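Local coordinates for monomethylamine corrinoid protein 1 (Methanosarcina barkeri, PDB 3EZX), which carries methyl groups on a bound corrinoid cofactor, between the methyltransferases MtmB and MtbA, in methane formation from monomethylamine, at residues I5-L9 with L24-A28; R10-V14 with V45-V50; L94-A100 with V147-A153; V178-G183 with I195-A201. All coordinates share one frame; numbering follows the deposited sequence.

Contact 1: residues I5-L9 with L24-A28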
loop_
_atom_site.group_PDB
_atom_site.type_symbol
_atom_site.label_atom_id
_atom_site.label_comp_id
_atom_site.label_asym_id
_atom_site.label_seq_id
_atom_site.Cartn_x
_atom_site.Cartn_y
_atom_site.Cartn_z
ATOM N N ILE A 5 22.792 8.732 -2.987
ATOM C CA ILE A 5 22.062 7.579 -3.500
ATOM C C ILE A 5 20.548 7.767 -3.415
ATOM O O ILE A 5 19.801 7.116 -4.124
ATOM C CB ILE A 5 22.513 6.272 -2.792
ATOM C CG1 ILE A 5 21.944 5.058 -3.543
ATOM C CG2 ILE A 5 22.083 6.293 -1.355
ATOM C CD1 ILE A 5 22.270 5.061 -5.041
ATOM N N PHE A 6 20.098 8.660 -2.543
ATOM C CA PHE A 6 18.672 8.944 -2.450
ATOM C C PHE A 6 18.240 9.677 -3.732
ATOM O O PHE A 6 17.244 9.322 -4.371
ATOM C CB PHE A 6 18.361 9.819 -1.235
ATOM C CG PHE A 6 18.376 9.075 0.069
ATOM C CD1 PHE A 6 17.807 7.812 0.163
ATOM C CD2 PHE A 6 18.918 9.649 1.210
ATOM C CE1 PHE A 6 17.775 7.129 1.370
ATOM C CE2 PHE A 6 18.892 8.978 2.424
ATOM C CZ PHE A 6 18.315 7.708 2.505
ATOM N N ASP A 7 19.001 10.702 -4.104
ATOM C CA ASP A 7 18.721 11.478 -5.300
ATOM C C ASP A 7 18.743 10.573 -6.540
ATOM O O ASP A 7 17.903 10.710 -7.432
ATOM C CB ASP A 7 19.751 12.609 -5.461
ATOM C CG ASP A 7 19.801 13.553 -4.257
ATOM O OD1 ASP A 7 18.737 13.983 -3.768
ATOM O OD2 ASP A 7 20.921 13.880 -3.809
ATOM N N LYS A 8 19.701 9.648 -6.591
ATOM C CA LYS A 8 19.807 8.726 -7.717
ATOM C C LYS A 8 18.566 7.837 -7.813
ATOM O O LYS A 8 18.069 7.544 -8.908
ATOM C CB LYS A 8 21.055 7.852 -7.577
ATOM C CG LYS A 8 22.367 8.573 -7.814
ATOM C CD LYS A 8 23.524 7.589 -7.877
ATOM C CE LYS A 8 24.821 8.297 -8.246
ATOM N NZ LYS A 8 25.955 7.340 -8.428
ATOM N N LEU A 9 18.082 7.400 -6.657
ATOM C CA LEU A 9 16.890 6.570 -6.590
ATOM C C LEU A 9 15.703 7.430 -7.010
ATOM O O LEU A 9 14.868 7.018 -7.814
ATOM C CB LEU A 9 16.695 6.048 -5.164
ATOM C CG LEU A 9 17.751 5.034 -4.712
ATOM C CD1 LEU A 9 17.693 4.835 -3.207
ATOM C CD2 LEU A 9 17.532 3.721 -5.451
ATOM N N LEU A 24 20.359 0.255 -8.327
ATOM C CA LEU A 24 20.579 1.275 -7.312
ATOM C C LEU A 24 20.045 0.834 -5.957
ATOM O O LEU A 24 20.612 1.151 -4.916
ATOM C CB LEU A 24 19.905 2.573 -7.739
ATOM C CG LEU A 24 20.457 3.186 -9.031
ATOM C CD1 LEU A 24 19.601 4.368 -9.470
ATOM C CD2 LEU A 24 21.881 3.621 -8.794
ATOM N N CYS A 25 18.945 0.095 -5.974
ATOM C CA CYS A 25 18.364 -0.394 -4.738
ATOM C C CYS A 25 19.362 -1.334 -4.087
ATOM O O CYS A 25 19.484 -1.381 -2.865
ATOM C CB CYS A 25 17.057 -1.131 -5.020
ATOM S SG CYS A 25 15.626 -0.061 -5.161
ATOM N N LYS A 26 20.084 -2.077 -4.916
ATOM C CA LYS A 26 21.084 -3.003 -4.410
ATOM C C LYS A 26 22.299 -2.216 -3.937
ATOM O O LYS A 26 22.887 -2.534 -2.901
ATOM C CB LYS A 26 21.498 -3.995 -5.497
ATOM C CG LYS A 26 20.397 -4.950 -5.923
ATOM C CD LYS A 26 20.856 -5.858 -7.054
ATOM C CE LYS A 26 19.734 -6.779 -7.502
ATOM N NZ LYS A 26 20.141 -7.660 -8.630
ATOM N N GLU A 27 22.668 -1.186 -4.696
ATOM C CA GLU A 27 23.814 -0.350 -4.351
ATOM C C GLU A 27 23.614 0.299 -2.995
ATOM O O GLU A 27 24.497 0.266 -2.138
ATOM C CB GLU A 27 24.021 0.752 -5.394
ATOM C CG GLU A 27 25.199 1.673 -5.085
ATOM C CD GLU A 27 25.302 2.848 -6.041
ATOM O OE1 GLU A 27 25.260 2.631 -7.270
ATOM O OE2 GLU A 27 25.433 3.991 -5.560
ATOM N N ALA A 28 22.446 0.898 -2.810
ATOM C CA ALA A 28 22.129 1.567 -1.563
ATOM C C ALA A 28 22.036 0.537 -0.456
ATOM O O ALA A 28 22.564 0.734 0.641
ATOM C CB ALA A 28 20.811 2.311 -1.697
#
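Ile-5 reaches across from helix 3-14, while Glu-27 reaches back alongside it from helix 20-30. Ile-5 puts CG1 opposite the backbone N (chi1 -169°), which carries the longer branch across to the facing helix. CG1 then lies against the methyl of Ala-28, with Ile-5 CG1 3.5 Å from Ala-28 CB. CD1 at the end of the same branch meets two more side chains. Ile-5 CD1 is 4.0 Å from Leu-24 CD2 and 3.4 Å from Glu-27 OE2. The extended Glu-27 chain brings its carboxylate, not its CH2 groups, beside the isoleucine methyl. Shortening Ile-5 to an alanine would probably leave a gap between Ala-28, Leu-24 and the Glu-27 carboxylate.

One turn on, Leu-9 and Leu-24 overlap, each reaching toward the other's helix. Leu-9 CD2 packs on the base of the other leucine, 3.5 Å from Leu-24 CB. Leu-24 CD1 in turn rests on the backbone of the first helix, 3.6 Å from Lys-8 O. At the solvent side Lys-8 NZ stays 4.4 Å from Glu-27 OE2. The charges are opposite and may attract weakly, but they form no salt bridge. No hydrogen bond joins the two segments.

The helices run nearly antiparallel, at 165°, in the N-terminal helical bundle. Helix 35-55 packs against both, with Ile-38 touching Leu-9, Cys-25 and Ala-28. Helix 61-82 packs on Cys-25 through Ala-74 and Leu-78.

Contact 2: residues R10-V14 with V45-V50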
loop_
_atom_site.group_PDB
_atom_site.type_symbol
_atom_site.label_atom_id
_atom_site.label_comp_id
_atom_site.label_asym_id
_atom_site.label_seq_id
_atom_site.Cartn_x
_atom_site.Cartn_y
_atom_site.Cartn_z
ATOM N N ARG A 10 15.639 8.635 -6.459
ATOM C CA ARG A 10 14.571 9.568 -6.786
ATOM C C ARG A 10 14.536 9.826 -8.293
ATOM O O ARG A 10 13.475 9.756 -8.918
ATOM C CB ARG A 10 14.794 10.891 -6.048
ATOM C CG ARG A 10 13.931 12.044 -6.532
ATOM C CD ARG A 10 14.533 13.372 -6.113
ATOM N NE ARG A 10 15.793 13.647 -6.804
ATOM C CZ ARG A 10 16.597 14.668 -6.518
ATOM N NH1 ARG A 10 16.279 15.518 -5.550
ATOM N NH2 ARG A 10 17.720 14.844 -7.198
ATOM N N ASP A 11 15.701 10.117 -8.869
ATOM C CA ASP A 11 15.803 10.409 -10.298
ATOM C C ASP A 11 15.522 9.219 -11.206
ATOM O O ASP A 11 15.011 9.389 -12.314
ATOM C CB ASP A 11 17.183 10.987 -10.637
ATOM C CG ASP A 11 17.461 12.303 -9.927
ATOM O OD1 ASP A 11 16.503 13.077 -9.713
ATOM O OD2 ASP A 11 18.639 12.572 -9.596
ATOM N N ALA A 12 15.857 8.017 -10.749
ATOM C CA ALA A 12 15.622 6.825 -11.556
ATOM C C ALA A 12 14.132 6.684 -11.850
ATOM O O ALA A 12 13.742 6.226 -12.927
ATOM C CB ALA A 12 16.133 5.594 -10.832
ATOM N N ILE A 13 13.307 7.081 -10.885
ATOM C CA ILE A 13 11.860 7.022 -11.039
ATOM C C ILE A 13 11.404 8.174 -11.938
ATOM O O ILE A 13 10.655 7.973 -12.899
ATOM C CB ILE A 13 11.149 7.134 -9.671
ATOM C CG1 ILE A 13 11.560 5.969 -8.773
ATOM C CG2 ILE A 13 9.641 7.124 -9.858
ATOM C CD1 ILE A 13 11.164 4.611 -9.311
ATOM N N VAL A 14 11.874 9.379 -11.631
ATOM C CA VAL A 14 11.519 10.559 -12.408
ATOM C C VAL A 14 11.881 10.399 -13.881
ATOM O O VAL A 14 11.141 10.844 -14.755
ATOM C CB VAL A 14 12.222 11.830 -11.866
ATOM C CG1 VAL A 14 11.782 13.042 -12.668
ATOM C CG2 VAL A 14 11.897 12.031 -10.385
ATOM N N VAL A 45 9.992 9.709 -2.988
ATOM C CA VAL A 45 10.248 11.116 -3.297
ATOM C C VAL A 45 10.100 11.330 -4.796
ATOM O O VAL A 45 9.479 12.299 -5.243
ATOM C CB VAL A 45 11.691 11.563 -2.900
ATOM C CG1 VAL A 45 11.932 13.014 -3.322
ATOM C CG2 VAL A 45 11.897 11.423 -1.404
ATOM N N GLY A 46 10.684 10.415 -5.563
ATOM C CA GLY A 46 10.618 10.483 -7.011
ATOM C C GLY A 46 9.208 10.252 -7.519
ATOM O O GLY A 46 8.753 10.965 -8.410
ATOM N N MET A 47 8.505 9.263 -6.967
ATOM C CA MET A 47 7.139 8.992 -7.415
ATOM C C MET A 47 6.237 10.213 -7.221
ATOM O O MET A 47 5.320 10.450 -8.008
ATOM C CB MET A 47 6.540 7.796 -6.672
ATOM C CG MET A 47 5.292 7.199 -7.352
ATOM S SD MET A 47 5.657 6.408 -8.957
ATOM C CE MET A 47 5.366 7.775 -10.049
ATOM N N LYS A 48 6.499 10.983 -6.168
ATOM C CA LYS A 48 5.725 12.184 -5.889
ATOM C C LYS A 48 5.979 13.227 -6.973
ATOM O O LYS A 48 5.043 13.820 -7.499
ATOM C CB LYS A 48 6.103 12.759 -4.526
ATOM C CG LYS A 48 5.336 14.019 -4.161
ATOM C CD LYS A 48 5.770 14.573 -2.814
ATOM C CE LYS A 48 4.977 15.822 -2.451
ATOM N NZ LYS A 48 5.401 16.384 -1.135
ATOM N N ILE A 49 7.249 13.448 -7.307
ATOM C CA ILE A 49 7.603 14.414 -8.345
ATOM C C ILE A 49 6.968 14.026 -9.678
ATOM O O ILE A 49 6.435 14.876 -10.394
ATOM C CB ILE A 49 9.132 14.508 -8.529
ATOM C CG1 ILE A 49 9.764 15.134 -7.284
ATOM C CG2 ILE A 49 9.463 15.301 -9.788
ATOM C CD1 ILE A 49 11.283 15.188 -7.312
ATOM N N VAL A 50 7.027 12.736 -10.001
ATOM C CA VAL A 50 6.455 12.218 -11.240
ATOM C C VAL A 50 4.945 12.395 -11.214
ATOM O O VAL A 50 4.304 12.533 -12.257
ATOM C CB VAL A 50 6.793 10.716 -11.429
ATOM C CG1 VAL A 50 6.099 10.168 -12.672
ATOM C CG2 VAL A 50 8.301 10.535 -11.551
#
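Gly-46 makes a dent in helix 35-55, and helix 3-14 settles into it beside Arg-10. The two CA atoms, Arg-10 CA and Gly-46 CA, come within 4.1 Å. Gly-46 CA also makes a C-H...O contact with Arg-10 O. A CB at Gly-46 would point toward helix 3-14 and fall against the Arg-10 carbonyl.

Val-14 fills the next hollow. Val-14 CG2 sits over the peptide of Gly-46, 3.9 Å from Gly-46 O, with Ile-49 and Val-50 along the rim. Val-50 returns the fit. Its CG2 presses into the notch between Ile-13 and Val-14, with Val-50 CG2 4.0 Å from Ile-13 CG2. Ile-13 CG2 also lies 4.1 Å from Met-47 SD.

The two helices run in the same general direction, 33° apart, within the N-terminal helical bundle of this corrinoid protein. Met-47 starts away from helix 3-14, yet its sulfur reaches Ile-13 and the side chain touches the bound cobamide. Helix 61-82 covers the same flank, with Ala-70 on Ile-13 and Ile-64 on Val-50.

The outer flank belongs to Arg-10. Arg-10 CD is the bump between two hydrophobic tips, 3.8 Å from Val-45 CG1 and 3.9 Å from Ile-49 CD1. A bend at chi3 (68°) then turns the guanidinium back to its own helix. There Arg-10 NE forms a salt bridge to Asp-11 OD1 at 3.0 Å, coming from above the carboxylate plane. With an alanine here, Val-45 and Ile-49 would probably lose their cover and the Asp-11 carboxylate this charge partner.

Contact 3: residues L94-A100 with V147-A153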
loop_
_atom_site.group_PDB
_atom_site.type_symbol
_atom_site.label_atom_id
_atom_site.label_comp_id
_atom_site.label_asym_id
_atom_site.label_seq_id
_atom_site.Cartn_x
_atom_site.Cartn_y
_atom_site.Cartn_z
ATOM N N LEU A 94 -5.159 -11.522 11.787
ATOM C CA LEU A 94 -5.210 -11.825 10.364
ATOM C C LEU A 94 -5.585 -10.589 9.561
ATOM O O LEU A 94 -6.613 -9.962 9.816
ATOM C CB LEU A 94 -6.243 -12.915 10.090
ATOM C CG LEU A 94 -6.451 -13.233 8.603
ATOM C CD1 LEU A 94 -5.261 -14.036 8.101
ATOM C CD2 LEU A 94 -7.744 -14.010 8.411
ATOM N N ALA A 95 -4.752 -10.243 8.589
ATOM C CA ALA A 95 -5.026 -9.088 7.755
ATOM C C ALA A 95 -5.426 -9.542 6.361
ATOM O O ALA A 95 -4.719 -10.312 5.715
ATOM C CB ALA A 95 -3.799 -8.198 7.676
ATOM N N ILE A 96 -6.584 -9.074 5.916
ATOM C CA ILE A 96 -7.103 -9.385 4.591
ATOM C C ILE A 96 -6.909 -8.111 3.776
ATOM O O ILE A 96 -7.640 -7.130 3.970
ATOM C CB ILE A 96 -8.611 -9.751 4.660
ATOM C CG1 ILE A 96 -8.817 -10.979 5.576
ATOM C CG2 ILE A 96 -9.139 -10.007 3.257
ATOM C CD1 ILE A 96 -10.285 -11.307 5.816
ATOM N N THR A 97 -5.914 -8.127 2.889
ATOM C CA THR A 97 -5.577 -6.968 2.068
ATOM C C THR A 97 -6.127 -6.981 0.650
ATOM O O THR A 97 -6.153 -8.022 -0.011
ATOM C CB THR A 97 -4.033 -6.794 1.971
ATOM O OG1 THR A 97 -3.417 -8.038 1.594
ATOM C CG2 THR A 97 -3.450 -6.322 3.310
ATOM N N PHE A 98 -6.524 -5.809 0.167
ATOM C CA PHE A 98 -7.097 -5.739 -1.170
ATOM C C PHE A 98 -7.105 -4.321 -1.734
ATOM O O PHE A 98 -6.955 -3.348 -1.005
ATOM C CB PHE A 98 -8.532 -6.242 -1.099
ATOM C CG PHE A 98 -9.380 -5.457 -0.136
ATOM C CD1 PHE A 98 -10.122 -4.371 -0.575
ATOM C CD2 PHE A 98 -9.403 -5.779 1.218
ATOM C CE1 PHE A 98 -10.873 -3.609 0.318
ATOM C CE2 PHE A 98 -10.148 -5.024 2.117
ATOM C CZ PHE A 98 -10.887 -3.936 1.666
ATOM N N VAL A 99 -7.271 -4.220 -3.047
ATOM C CA VAL A 99 -7.357 -2.938 -3.718
ATOM C C VAL A 99 -8.793 -2.895 -4.252
ATOM O O VAL A 99 -9.273 -3.875 -4.812
ATOM C CB VAL A 99 -6.365 -2.853 -4.887
ATOM C CG1 VAL A 99 -6.437 -1.475 -5.522
ATOM C CG2 VAL A 99 -4.962 -3.155 -4.398
ATOM N N ALA A 100 -9.471 -1.767 -4.072
ATOM C CA ALA A 100 -10.854 -1.601 -4.516
ATOM C C ALA A 100 -11.147 -2.068 -5.942
ATOM O O ALA A 100 -10.250 -2.157 -6.784
ATOM C CB ALA A 100 -11.267 -0.152 -4.363
ATOM N N VAL A 147 -9.590 -10.206 12.995
ATOM C CA VAL A 147 -9.505 -9.841 11.582
ATOM C C VAL A 147 -9.441 -8.344 11.299
ATOM O O VAL A 147 -10.195 -7.556 11.869
ATOM C CB VAL A 147 -10.697 -10.445 10.798
ATOM C CG1 VAL A 147 -10.680 -9.977 9.353
ATOM C CG2 VAL A 147 -10.631 -11.968 10.847
ATOM N N LEU A 148 -8.518 -7.976 10.411
ATOM C CA LEU A 148 -8.312 -6.590 9.991
ATOM C C LEU A 148 -8.467 -6.486 8.479
ATOM O O LEU A 148 -7.777 -7.176 7.728
ATOM C CB LEU A 148 -6.909 -6.105 10.375
ATOM C CG LEU A 148 -6.457 -4.753 9.806
ATOM C CD1 LEU A 148 -7.393 -3.636 10.262
ATOM C CD2 LEU A 148 -5.030 -4.471 10.259
ATOM N N LEU A 149 -9.377 -5.628 8.036
ATOM C CA LEU A 149 -9.596 -5.439 6.612
ATOM C C LEU A 149 -8.802 -4.229 6.142
ATOM O O LEU A 149 -9.147 -3.091 6.463
ATOM C CB LEU A 149 -11.085 -5.234 6.321
ATOM C CG LEU A 149 -11.999 -6.393 6.738
ATOM C CD1 LEU A 149 -13.444 -6.075 6.366
ATOM C CD2 LEU A 149 -11.539 -7.684 6.063
ATOM N N VAL A 150 -7.736 -4.487 5.386
ATOM C CA VAL A 150 -6.871 -3.434 4.855
ATOM C C VAL A 150 -7.199 -3.183 3.376
ATOM O O VAL A 150 -6.875 -4.002 2.513
ATOM C CB VAL A 150 -5.378 -3.838 4.969
ATOM C CG1 VAL A 150 -4.493 -2.642 4.683
ATOM C CG2 VAL A 150 -5.088 -4.406 6.347
ATOM N N GLY A 151 -7.831 -2.049 3.084
ATOM C CA GLY A 151 -8.192 -1.748 1.706
ATOM C C GLY A 151 -7.484 -0.580 1.034
ATOM O O GLY A 151 -7.187 0.434 1.666
ATOM N N SER A 152 -7.217 -0.722 -0.262
ATOM C CA SER A 152 -6.553 0.328 -1.027
ATOM C C SER A 152 -7.433 0.874 -2.133
ATOM O O SER A 152 -8.341 0.203 -2.613
ATOM C CB SER A 152 -5.254 -0.186 -1.659
ATOM O OG SER A 152 -4.193 -0.219 -0.728
ATOM N N ALA A 153 -7.135 2.098 -2.541
ATOM C CA ALA A 153 -7.857 2.766 -3.611
ATOM C C ALA A 153 -7.114 4.061 -3.928
ATOM O O ALA A 153 -7.014 4.953 -3.084
ATOM C CB ALA A 153 -9.287 3.055 -3.181
HETATM O O HOH W 1 -4.590 -2.318 0.644
#
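Phe-98 meets Gly-151 because its CG lies between the backbone N and the carbonyl carbon (chi1 58°). This turn lays the ring over the neighbouring strand. Gly-151 CA sits over one ring face in a CH-pi contact, 3.6 Å from the centroid of the Phe-98 ring. Leu-149 CB lies at the ring edge. Gly-151, having no side chain, leaves the space that the ring takes. On the other face of the sheet, Thr-97 holds CG2 anti to its carbonyl carbon. This sets Thr-97 CG2 against its bridge partner on the next strand, 3.6 Å from Val-150 CB. Ile-96 and Leu-149 pair likewise on the Phe-98 face, with Ile-96 CD1 3.8 Å from Leu-149 CD2.

Six backbone hydrogen bonds join the parallel strands in regular register. They run from Leu-148 N to Leu-94 O (2.8 Å) at one end to Ala-100 N to Ser-152 O (2.7 Å) at the other. A water donates to Phe-98 O as well. These are central strands of the Rossmann-like corrinoid domain, flanked by strands 122-125 and 179-183.

The interior is mostly apolar. Two polar side chains stand out: Thr-97, weakly bonded to Thr-113, and Ser-152, whose OG hydrogen-bonds N3B of the cobamide base. That nitrogen can bind cobalt in free cobamides. Its bond here is consistent with a base-off cofactor, in which His-105 probably supplies the axial ligand.

Contact 4: residues V178-G183 with I195-A201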
loop_
_atom_site.group_PDB
_atom_site.type_symbol
_atom_site.label_atom_id
_atom_site.label_comp_id
_atom_site.label_asym_id
_atom_site.label_seq_id
_atom_site.Cartn_x
_atom_site.Cartn_y
_atom_site.Cartn_z
ATOM N N VAL A 178 -14.949 -7.266 13.089
ATOM C CA VAL A 178 -13.701 -6.976 12.385
ATOM C C VAL A 178 -13.362 -5.483 12.370
ATOM O O VAL A 178 -14.250 -4.630 12.394
ATOM C CB VAL A 178 -13.744 -7.462 10.914
ATOM C CG1 VAL A 178 -14.078 -8.942 10.863
ATOM C CG2 VAL A 178 -14.756 -6.643 10.117
ATOM N N LYS A 179 -12.069 -5.182 12.325
ATOM C CA LYS A 179 -11.588 -3.803 12.288
ATOM C C LYS A 179 -11.294 -3.444 10.826
ATOM O O LYS A 179 -10.751 -4.264 10.084
ATOM C CB LYS A 179 -10.329 -3.693 13.156
ATOM C CG LYS A 179 -9.322 -4.790 12.863
ATOM C CD LYS A 179 -8.435 -5.133 14.053
ATOM C CE LYS A 179 -7.524 -6.302 13.685
ATOM N NZ LYS A 179 -6.676 -6.799 14.792
ATOM N N CYS A 180 -11.658 -2.233 10.411
ATOM C CA CYS A 180 -11.453 -1.801 9.025
ATOM C C CYS A 180 -10.542 -0.592 8.834
ATOM O O CYS A 180 -10.796 0.479 9.380
ATOM C CB CYS A 180 -12.804 -1.496 8.373
ATOM S SG CYS A 180 -13.879 -2.922 8.198
ATOM N N MET A 181 -9.493 -0.770 8.035
ATOM C CA MET A 181 -8.547 0.302 7.742
ATOM C C MET A 181 -8.431 0.485 6.230
ATOM O O MET A 181 -8.028 -0.435 5.515
ATOM C CB MET A 181 -7.166 -0.018 8.344
ATOM C CG MET A 181 -6.106 1.066 8.108
ATOM S SD MET A 181 -4.494 0.733 8.893
ATOM C CE MET A 181 -3.830 -0.503 7.800
ATOM N N PHE A 182 -8.803 1.665 5.743
ATOM C CA PHE A 182 -8.711 1.963 4.318
ATOM C C PHE A 182 -7.596 2.982 4.074
ATOM O O PHE A 182 -7.268 3.771 4.955
ATOM C CB PHE A 182 -10.041 2.514 3.784
ATOM C CG PHE A 182 -11.142 1.492 3.711
ATOM C CD1 PHE A 182 -12.095 1.398 4.722
ATOM C CD2 PHE A 182 -11.226 0.624 2.627
ATOM C CE1 PHE A 182 -13.114 0.451 4.652
ATOM C CE2 PHE A 182 -12.240 -0.326 2.548
ATOM C CZ PHE A 182 -13.186 -0.412 3.561
ATOM N N GLY A 183 -7.007 2.953 2.883
ATOM C CA GLY A 183 -5.940 3.889 2.560
ATOM C C GLY A 183 -5.842 4.147 1.067
ATOM O O GLY A 183 -6.717 3.739 0.304
ATOM N N ILE A 195 -18.114 6.987 6.168
ATOM C CA ILE A 195 -18.550 5.620 5.916
ATOM C C ILE A 195 -18.697 4.865 7.235
ATOM O O ILE A 195 -19.758 4.318 7.527
ATOM C CB ILE A 195 -17.553 4.866 4.998
ATOM C CG1 ILE A 195 -16.138 4.938 5.579
ATOM C CG2 ILE A 195 -17.590 5.460 3.597
ATOM C CD1 ILE A 195 -15.118 4.125 4.812
ATOM N N GLY A 196 -17.633 4.844 8.033
ATOM C CA GLY A 196 -17.685 4.162 9.313
ATOM C C GLY A 196 -16.492 3.271 9.593
ATOM O O GLY A 196 -16.604 2.304 10.344
ATOM N N ALA A 197 -15.347 3.604 9.002
ATOM C CA ALA A 197 -14.124 2.825 9.178
ATOM C C ALA A 197 -13.462 3.066 10.532
ATOM O O ALA A 197 -13.905 3.913 11.308
ATOM C CB ALA A 197 -13.144 3.144 8.061
ATOM N N ASP A 198 -12.394 2.320 10.802
ATOM C CA ASP A 198 -11.676 2.438 12.065
ATOM C C ASP A 198 -10.359 3.201 11.967
ATOM O O ASP A 198 -9.819 3.629 12.989
ATOM C CB ASP A 198 -11.400 1.049 12.654
ATOM C CG ASP A 198 -12.660 0.229 12.833
ATOM O OD1 ASP A 198 -12.622 -0.787 13.562
ATOM O OD2 ASP A 198 -13.688 0.597 12.236
ATOM N N ALA A 199 -9.838 3.374 10.753
ATOM C CA ALA A 199 -8.575 4.090 10.598
ATOM C C ALA A 199 -8.114 4.363 9.166
ATOM O O ALA A 199 -8.909 4.429 8.224
ATOM C CB ALA A 199 -7.472 3.344 11.347
ATOM N N THR A 200 -6.801 4.539 9.048
ATOM C CA THR A 200 -6.103 4.808 7.795
ATOM C C THR A 200 -4.669 5.204 8.123
ATOM O O THR A 200 -4.354 5.541 9.262
ATOM C CB THR A 200 -6.748 5.966 6.995
ATOM O OG1 THR A 200 -5.884 6.331 5.909
ATOM C CG2 THR A 200 -6.976 7.171 7.887
ATOM N N ALA A 201 -3.802 5.150 7.121
ATOM C CA ALA A 201 -2.406 5.521 7.296
ATOM C C ALA A 201 -1.969 6.292 6.060
ATOM O O ALA A 201 -2.712 6.389 5.083
ATOM C CB ALA A 201 -1.548 4.280 7.479
#
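The Phe-182 ring takes Ala-197 at its edge, with Ala-197 CB in the ring plane and 3.9 Å from Phe-182 CD1. The Ile-195 side chain crosses that of Phe-182 at a slant, with Ile-195 CD1 4.1 Å from Phe-182 CD1. Phe-182 CG stands anti to the carbonyl carbon (chi1 -71°), which turns the ring to the side where these two residues lie. Gln-162 and Leu-165 of helix 161-171 also touch the ring.

The carboxylate of Asp-198 lies beside the backbone of the strand, with Asp-198 OD1 3.4 Å from Lys-179 CA. Its other oxygen, OD2, forms a salt bridge with Arg-175. Asp-198 N donates to Cys-180 O at 2.8 Å. Ala-199 N adds a weak bond to the same oxygen, so one carbonyl takes two donors.

Strand 179-183 is an outermost strand of the parallel sheet in the Rossmann-like corrinoid domain. The chain leaves it through helix 189-195, turns at Gly-196 with positive phi, and passes back across the strand's edge at 66° to it before helix 204-213. Met-181 and Ala-199 form a single bridge.

Met-181 CG packs over the returning backbone, 3.7 Å from Thr-200 N. Val-210 of helix 204-213 covers Met-181 and Ala-199. Thr-200 OG1 is 3.1 Å from Phe-182 O and 3.3 Å from Ala-201 O; both bonds are weak, and its one proton may serve either. Met-181 O makes a weak hydrogen bond to the cobamide.

Overall arrangement
Contacts 1 and 2 share helix 3-14 and touch through Leu-24 and Ala-12. Both are partly buried side-chain packing in the helical bundle, with charged residues at their margins and no hydrogen bonds between segments. Contacts 3 and 4 belong to the other half of the chain, with centres 9 Å apart. They meet in one sheet, where strands 147-152 and 179-183 are neighbours. Contact 3 is fully buried and rests on regular backbone bonds. Contact 4, at the sheet's margin, has fewer and weaker ones. Contacts 2 and 3 have centres about 27 Å apart and do not touch, yet contacts 2, 3 and 4 all reach the cobamide. Contact 1 lies away from it.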